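Side-chain contacts in putative branched chain amino acid ABC transporter, periplasmic amino acid-binding protein (PDB 4XFK), which probably serves as the periplasmic amino-acid-binding component of an ABC-type amino-acid transport system, a member of the leucine-binding protein family: residues T27-L30 with Y31-A34; V145-G148 with M149-K152. The protein carries 1 engineered substitution. All coordinates share one frame; numbering follows the deposited sequence. Where two conformers were deposited one is given.

Contact 1: residues T27-L30 with Y31-A34. With NA (sodium ion), chain D.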
# COMPACT_ATOMS: atom_id res chain seq x y z
N THR A 27 10.21 3.87 -4.71
CA THR A 27 8.88 3.33 -4.50
C THR A 27 8.02 3.43 -5.76
O THR A 27 7.36 2.46 -6.15
CB THR A 27 8.19 4.00 -3.29
OG1 THR A 27 8.94 3.69 -2.11
CG2 THR A 27 6.77 3.49 -3.10
N GLY A 28 8.06 4.59 -6.43
CA GLY A 28 7.31 4.77 -7.66
C GLY A 28 7.68 3.75 -8.72
O GLY A 28 6.81 3.27 -9.45
N LEU A 29 8.95 3.38 -8.78
CA LEU A 29 9.39 2.39 -9.77
C LEU A 29 8.88 0.98 -9.45
O LEU A 29 8.71 0.16 -10.36
CB LEU A 29 10.91 2.40 -9.91
CG LEU A 29 11.45 3.63 -10.63
CD1 LEU A 29 12.96 3.73 -10.45
CD2 LEU A 29 11.10 3.59 -12.11
N LEU A 30 8.63 0.69 -8.18
CA LEU A 30 8.03 -0.59 -7.81
C LEU A 30 6.54 -0.59 -8.15
O LEU A 30 6.01 -1.62 -8.59
CB LEU A 30 8.29 -0.93 -6.34
CG LEU A 30 9.78 -1.14 -6.01
CD1 LEU A 30 9.96 -1.33 -4.50
CD2 LEU A 30 10.38 -2.33 -6.80
N TYR A 31 5.86 0.56 -8.00
CA TYR A 31 4.51 0.68 -8.56
C TYR A 31 4.53 0.44 -10.06
O TYR A 31 3.68 -0.29 -10.58
CB TYR A 31 3.83 2.04 -8.22
CG TYR A 31 3.30 2.03 -6.81
CD1 TYR A 31 2.14 1.33 -6.50
CD2 TYR A 31 3.97 2.68 -5.78
CE1 TYR A 31 1.66 1.28 -5.21
CE2 TYR A 31 3.50 2.64 -4.47
CZ TYR A 31 2.35 1.94 -4.19
OH TYR A 31 1.89 1.87 -2.89
N ARG A 32 5.49 1.03 -10.76
CA ARG A 32 5.59 0.81 -12.19
C ARG A 32 5.76 -0.67 -12.51
O ARG A 32 5.08 -1.20 -13.38
CB ARG A 32 6.75 1.60 -12.78
CG ARG A 32 6.87 1.43 -14.29
CD ARG A 32 8.04 2.23 -14.81
NE ARG A 32 8.24 2.06 -16.25
CZ ARG A 32 8.99 1.09 -16.77
NH1 ARG A 32 9.60 0.23 -15.97
NH2 ARG A 32 9.15 0.99 -18.08
N ALA A 33 6.66 -1.35 -11.81
CA ALA A 33 6.89 -2.78 -12.05
C ALA A 33 5.60 -3.58 -11.86
O ALA A 33 5.26 -4.44 -12.68
CB ALA A 33 8.00 -3.31 -11.14
N ALA A 34 4.86 -3.29 -10.79
CA ALA A 34 3.65 -4.05 -10.46
C ALA A 34 2.52 -3.76 -11.45
O ALA A 34 1.80 -4.67 -11.88
CB ALA A 34 3.20 -3.75 -9.04
NA NA D . 2.04 3.40 -1.11
O HOH W 1 10.05 -0.28 -12.81
O HOH W 2 2.40 2.03 0.66
O HOH W 3 4.00 4.40 -0.79

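Contact 2: residues V145-G148 with M149-K152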
# COMPACT_ATOMS: atom_id res chain seq x y z
N VAL A 145 -0.57 -5.61 12.74
CA VAL A 145 0.79 -5.84 13.18
C VAL A 145 0.84 -6.03 14.70
O VAL A 145 1.51 -6.94 15.21
CB VAL A 145 1.81 -4.76 12.69
CG1 VAL A 145 1.73 -3.47 13.50
CG2 VAL A 145 3.21 -5.32 12.69
N ALA A 146 0.09 -5.21 15.43
CA ALA A 146 0.10 -5.29 16.89
C ALA A 146 -0.61 -6.56 17.37
O ALA A 146 -0.11 -7.27 18.25
CB ALA A 146 -0.54 -4.04 17.49
N GLN A 147 -1.78 -6.84 16.81
CA GLN A 147 -2.52 -8.03 17.21
C GLN A 147 -1.76 -9.32 16.89
O GLN A 147 -1.77 -10.26 17.68
CB GLN A 147 -3.91 -8.06 16.57
CG GLN A 147 -4.78 -9.20 17.08
CD GLN A 147 -5.14 -9.03 18.53
OE1 GLN A 147 -5.53 -7.94 18.97
NE2 GLN A 147 -5.00 -10.10 19.31
N GLY A 148 -1.10 -9.36 15.74
CA GLY A 148 -0.29 -10.51 15.37
C GLY A 148 0.84 -10.75 16.37
O GLY A 148 1.06 -11.87 16.81
N MET A 149 1.54 -9.68 16.73
CA MET A 149 2.58 -9.78 17.76
C MET A 149 2.00 -10.27 19.10
O MET A 149 2.59 -11.13 19.76
CB MET A 149 3.28 -8.44 17.95
CG MET A 149 4.07 -8.04 16.72
SD MET A 149 4.81 -6.41 16.84
CE MET A 149 6.09 -6.73 18.06
N LYS A 150 0.83 -9.75 19.47
CA LYS A 150 0.15 -10.19 20.69
C LYS A 150 -0.19 -11.68 20.64
O LYS A 150 0.05 -12.40 21.60
CB LYS A 150 -1.11 -9.36 20.92
CG LYS A 150 -1.88 -9.74 22.18
CD LYS A 150 -3.06 -8.81 22.36
CE LYS A 150 -3.85 -9.12 23.62
NZ LYS A 150 -4.82 -8.02 23.92
N ASP A 151 -0.72 -12.14 19.51
CA ASP A 151 -1.08 -13.55 19.35
C ASP A 151 0.14 -14.46 19.47
O ASP A 151 0.04 -15.60 19.95
CB ASP A 151 -1.76 -13.79 17.99
CG ASP A 151 -3.14 -13.14 17.88
OD1 ASP A 151 -3.69 -12.67 18.90
OD2 ASP A 151 -3.68 -13.10 16.75
N LYS A 152 1.29 -13.96 19.03
CA LYS A 152 2.53 -14.74 19.02
C LYS A 152 3.25 -14.65 20.37
O LYS A 152 4.14 -15.44 20.67
CB LYS A 152 3.45 -14.27 17.89
CG LYS A 152 4.72 -15.11 17.71
CD LYS A 152 5.64 -14.53 16.65
CE LYS A 152 7.02 -15.17 16.71
NZ LYS A 152 6.96 -16.66 16.58
O HOH W 4 -6.32 -7.57 21.57

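Contact 1: residues T27-L30 with Y31-A34
Thr-27 and Tyr-31 sit one turn apart near the start of helix 26-44, the helix of a beta-alpha-beta unit that runs from strand 13-18 to strand 54-59 in the periplasmic-binding-protein fold. Their side chains lie alongside one another and point the same way. The nonpolar contact is made by the methyl branch of Thr-27: CG2 stands 3.6 Å from CE2 of Tyr-31. CG2 takes the place anti to the backbone N, while the hydroxyl OG1 lies beside that N, anti to the carbonyl carbon (chi1 -63°), and is hydrogen-bonded to Tyr-294 OH.

The backbone supplies four successive i to i+4 hydrogen bonds. That of Tyr-31 N to Thr-27 O is 3.0 Å long and fairly straight, at 164° about the hydrogen.

Water links the next pair. It donates to Leu-29 O at 2.8 Å and accepts from Arg-32 NH1 at 3.2 Å, lying at the edge of the guanidinium and in its plane. The arginine chain is extended from CG to NE, which carries the guanidinium away from residues 27-30, and NE forms a salt bridge with Glu-57.

Metal coordination occupies the far end of the tyrosine. Gly-85 and Gly-116 give their carbonyl oxygens to the same sodium, two waters also bind it, and Tyr-31 OH reaches the ion at 2.4 Å.

Contact 2: residues V145-G148 with M149-K152
Gln-147 and Asp-151, one helical turn apart, meet through amide and carboxylate groups whose planes are 53° apart. NE2 of Gln-147 donates to OD1 of Asp-151 over 2.9 Å. The oxygen lies close to the amide plane, whereas the nitrogen approaches the syn side of OD1 from 34° out of the carboxylate plane. Gln-147 achieves this by a bend: CG leaves anti to the backbone N, then chi2 of 66° turns the amide toward the following turn.

Lys-150 crosses the glutamine obliquely, its CD 3.8 Å from NE2 of Gln-147. Its extended chain brings NZ to a water at 2.8 Å, and the same water donates to OE1 of Gln-147 at 2.7 Å, so both ends of the amide are engaged. NZ also bonds to the carbonyl of Ile-183.

The Gln-147 to Asp-151 bond is an i to i+4 side-chain bridge on the last turns of helix 138-152, laid over the backbone bonds of the alpha-helix. Phe-380, on strand 373-380, touches both Gln-147 and Asp-151.

Met-149 takes another direction. Its CG is anti to the carbonyl carbon and passes 3.2 Å from Val-145 O, the acceptor of the Met-149 amide. On the buried side of the helix, the side chains of Val-145 and Met-149 both pack on Ile-263 of strand 263-266.

Overall arrangement
Each contact is about two turns of one helix, and they come in series along the chain: contact 1 near the beginning of helix 26-44, contact 2 at the end of helix 138-152. Their centres are about 29 Å apart, on opposite sides of the chain's centre, and the nearest atoms are still about 17 Å from each other. Helix 26-44 belongs with the parallel five-stranded sheet that contains strand 13-18, whereas helix 138-152 packs on strands 215-218 and 263-266 of the mixed sheet. The two segments of helix therefore sample different lobes of this two-lobed binding protein. Contact 1 also touches helices 274-288 and 296-312 and holds one of the sodium ligands; contact 2 lies within a helix that packs on the mixed sheet of the other lobe.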